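Long-range contact in Ceg4 (Legionella pneumophila subsp. pneumophila, PDB 6AOK), which is an effector with a HAD-like phosphatase domain that dephosphorylates phosphotyrosine and attenuates activation of eukaryotic MAPK pathways: residues Phe36-Leu40 / Leu66-Tyr71. Numbering follows the deposited sequence.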
ATOM      1  N   PHE A  36      -0.722  -5.353  19.806  1.00 13.11           N
ATOM      2  CA  PHE A  36      -1.862  -4.890  19.025  1.00 11.68           C
ATOM      3  C   PHE A  36      -2.079  -5.737  17.785  1.00 11.36           C
ATOM      4  O   PHE A  36      -3.173  -6.235  17.561  1.00 11.45           O
ATOM      5  CB  PHE A  36      -1.725  -3.418  18.630  1.00 15.40           C
ATOM      6  CG  PHE A  36      -2.848  -2.981  17.730  1.00 15.90           C
ATOM      7  CD1 PHE A  36      -4.170  -3.017  18.188  1.00 16.69           C
ATOM      8  CD2 PHE A  36      -2.601  -2.625  16.419  1.00 18.91           C
ATOM      9  CE1 PHE A  36      -5.225  -2.638  17.344  1.00 17.79           C
ATOM     10  CE2 PHE A  36      -3.657  -2.235  15.547  1.00 19.76           C
ATOM     11  CZ  PHE A  36      -4.957  -2.241  16.018  1.00 17.68           C
ATOM     12  N   TYR A  37      -1.044  -5.946  16.980  1.00 11.33           N
ATOM     13  CA  TYR A  37      -1.217  -6.789  15.802  1.00 11.04           C
ATOM     14  C   TYR A  37      -1.634  -8.209  16.192  1.00 10.36           C
ATOM     15  O   TYR A  37      -2.514  -8.825  15.558  1.00 10.15           O
ATOM     16  CB  TYR A  37       0.086  -6.825  15.025  1.00  9.17           C
ATOM     17  CG  TYR A  37      -0.001  -7.499  13.683  1.00  8.74           C
ATOM     18  CD1 TYR A  37       0.076  -8.892  13.566  1.00  8.66           C
ATOM     19  CD2 TYR A  37      -0.158  -6.738  12.535  1.00 11.00           C
ATOM     20  CE1 TYR A  37      -0.012  -9.496  12.305  1.00 14.22           C
ATOM     21  CE2 TYR A  37      -0.229  -7.321  11.280  1.00 12.47           C
ATOM     22  CZ  TYR A  37      -0.164  -8.685  11.170  1.00 13.73           C
ATOM     23  OH  TYR A  37      -0.262  -9.263   9.924  1.00 14.26           O
ATOM     24  N   GLN A  38      -0.987  -8.758  17.205  1.00  9.70           N
ATOM     25  CA  GLN A  38      -1.291 -10.134  17.604  1.00  9.82           C
ATOM     26  C   GLN A  38      -2.718 -10.255  18.106  1.00 11.17           C
ATOM     27  O   GLN A  38      -3.345 -11.322  17.960  1.00 11.33           O
ATOM     28  CB  GLN A  38      -0.296 -10.594  18.685  1.00 10.18           C
ATOM     29  CG  GLN A  38       1.138 -10.749  18.071  1.00 11.74           C
ATOM     30  CD  GLN A  38       1.273 -12.029  17.272  1.00 14.12           C
ATOM     31  OE1 GLN A  38       0.735 -13.083  17.636  1.00 15.83           O
ATOM     32  NE2 GLN A  38       2.043 -11.973  16.251  1.00 14.63           N
ATOM     33  N   SER A  39      -3.255  -9.188  18.708  1.00 10.66           N
ATOM     34  CA  SER A  39      -4.651  -9.202  19.173  1.00 10.90           C
ATOM     35  C   SER A  39      -5.649  -9.315  18.033  1.00 11.45           C
ATOM     36  O   SER A  39      -6.831  -9.642  18.274  1.00 11.24           O
ATOM     37  CB  SER A  39      -4.953  -7.934  20.005  1.00 12.98           C
ATOM     38  OG  SER A  39      -5.156  -6.768  19.151  1.00 12.51           O
ATOM     39  N   LEU A  40      -5.225  -9.041  16.795  1.00 10.31           N
ATOM     40  CA  LEU A  40      -6.136  -9.182  15.665  1.00 11.64           C
ATOM     41  C   LEU A  40      -6.222 -10.616  15.159  1.00 12.94           C
ATOM     42  O   LEU A  40      -7.003 -10.882  14.237  1.00 13.17           O
ATOM     43  CB  LEU A  40      -5.696  -8.291  14.492  1.00 11.99           C
ATOM     44  CG  LEU A  40      -5.500  -6.800  14.815  1.00 12.16           C
ATOM     45  CD1 LEU A  40      -4.842  -6.081  13.662  1.00  9.79           C
ATOM     46  CD2 LEU A  40      -6.881  -6.176  15.064  1.00 11.83           C
ATOM     47  N   LEU A  66     -11.308  -3.435  17.357  1.00 17.43           N
ATOM     48  CA  LEU A  66     -10.008  -3.338  18.028  1.00 16.42           C
ATOM     49  C   LEU A  66      -9.239  -2.069  17.630  1.00 17.30           C
ATOM     50  O   LEU A  66      -8.587  -1.434  18.480  1.00 14.48           O
ATOM     51  CB  LEU A  66      -9.195  -4.595  17.713  1.00 15.20           C
ATOM     52  CG  LEU A  66      -9.772  -5.847  18.407  1.00 17.48           C
ATOM     53  CD1 LEU A  66      -9.195  -7.156  17.801  1.00 15.83           C
ATOM     54  CD2 LEU A  66      -9.454  -5.831  19.898  1.00 19.20           C
ATOM     55  N   PHE A  67      -9.280  -1.691  16.348  1.00 13.96           N
ATOM     56  CA  PHE A  67      -8.682  -0.423  15.955  1.00 17.53           C
ATOM     57  C   PHE A  67      -9.365   0.735  16.663  1.00 17.41           C
ATOM     58  O   PHE A  67      -8.702   1.646  17.182  1.00 16.39           O
ATOM     59  CB  PHE A  67      -8.775  -0.221  14.447  1.00 14.80           C
ATOM     60  CG  PHE A  67      -7.633  -0.811  13.684  1.00 14.49           C
ATOM     61  CD1 PHE A  67      -7.670  -2.137  13.253  1.00 15.80           C
ATOM     62  CD2 PHE A  67      -6.550  -0.035  13.369  1.00 12.64           C
ATOM     63  CE1 PHE A  67      -6.631  -2.680  12.538  1.00 15.17           C
ATOM     64  CE2 PHE A  67      -5.481  -0.571  12.660  1.00 21.26           C
ATOM     65  CZ  PHE A  67      -5.519  -1.896  12.252  1.00 18.67           C
ATOM     66  N   GLU A  68     -10.697   0.726  16.689  1.00 18.12           N
ATOM     67  CA  GLU A  68     -11.394   1.814  17.377  1.00 21.57           C
ATOM     68  C   GLU A  68     -11.124   1.798  18.889  1.00 20.92           C
ATOM     69  O   GLU A  68     -11.122   2.853  19.532  1.00 22.07           O
ATOM     70  CB  GLU A  68     -12.909   1.742  17.095  1.00 24.34           C
ATOM     71  CG  GLU A  68     -13.272   2.068  15.650  1.00 30.01           C
ATOM     72  CD  GLU A  68     -14.766   1.966  15.365  1.00 37.49           C
ATOM     73  OE1 GLU A  68     -15.509   1.553  16.279  1.00 41.59           O
ATOM     74  OE2 GLU A  68     -15.190   2.290  14.229  1.00 38.24           O
ATOM     75  N   ALA A  69     -10.972   0.631  19.489  1.00 17.53           N
ATOM     76  CA  ALA A  69     -10.652   0.580  20.924  1.00 23.07           C
ATOM     77  C   ALA A  69      -9.283   1.197  21.203  1.00 23.35           C
ATOM     78  O   ALA A  69      -9.083   1.886  22.216  1.00 25.66           O
ATOM     79  CB  ALA A  69     -10.659  -0.863  21.434  1.00 21.82           C
ATOM     80  N   LYS A  70      -8.348   0.997  20.285  1.00 17.84           N
ATOM     81  CA  LYS A  70      -6.992   1.493  20.453  1.00 19.26           C
ATOM     82  C   LYS A  70      -6.900   2.982  20.149  1.00 21.99           C
ATOM     83  O   LYS A  70      -6.302   3.734  20.927  1.00 23.55           O
ATOM     84  CB  LYS A  70      -6.033   0.696  19.567  1.00 17.51           C
ATOM     85  CG  LYS A  70      -4.585   1.115  19.799  1.00 20.41           C
ATOM     86  CD  LYS A  70      -3.655   0.195  19.113  1.00 21.58           C
ATOM     87  CE  LYS A  70      -2.172   0.629  19.249  1.00 24.11           C
ATOM     88  NZ  LYS A  70      -1.693   0.768  20.659  1.00 22.91           N
ATOM     89  N   TYR A  71      -7.501   3.432  19.050  1.00 20.02           N
ATOM     90  CA  TYR A  71      -7.280   4.777  18.524  1.00 22.13           C
ATOM     91  C   TYR A  71      -8.502   5.673  18.601  1.00 24.91           C
ATOM     92  O   TYR A  71      -8.400   6.859  18.259  1.00 26.75           O
ATOM     93  CB  TYR A  71      -6.816   4.712  17.059  1.00 19.41           C
ATOM     94  CG  TYR A  71      -5.495   4.010  16.829  1.00 21.64           C
ATOM     95  CD1 TYR A  71      -5.429   2.800  16.145  1.00 16.30           C
ATOM     96  CD2 TYR A  71      -4.305   4.575  17.270  1.00 21.51           C
ATOM     97  CE1 TYR A  71      -4.266   2.188  15.940  1.00 18.77           C
ATOM     98  CE2 TYR A  71      -3.106   3.944  17.064  1.00 21.41           C
ATOM     99  CZ  TYR A  71      -3.089   2.752  16.393  1.00 22.16           C
ATOM    100  OH  TYR A  71      -1.901   2.091  16.163  1.00 25.28           O
TER
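L66 meets L40 through methyl groups, the two side chains running antiparallel, with L66 CD1 3.7 Å from L40 CD2. L66 CD1 also packs on S39 O, which accepts a hydrogen bond from K58 NZ, while S39 OG returns to F36 O in its own segment, a 2.6 Å hydrogen bond. One residue on, F67 offers a ring face to F36 in a T-shaped stack: the planes stand at 88°, the centroids are 4.9 Å apart, and F36 CZ points over the middle of the F67 ring. L40 CD1 lies 4.0 Å from F67 CE1. A turn later, K70 lays its aliphatic chain over one face of F36, K70 CD lying 3.6 Å from the ring centroid in a CH-pi contact. F36 holds its ring between F67 and K70 because chi1 (175°) turns CG away from the backbone N. K70 NZ forms a salt bridge with D84; Y71 touches F36 marginally and hydrogen-bonds through OH to D84 O. The contact joins helices 35-39 and 60-71 in the insertion between strands 13-17 and 106-111, probably a HAD-type cap, and helix 116-125 packs against it, Y118 on L40 and V122 and Y125 on F67.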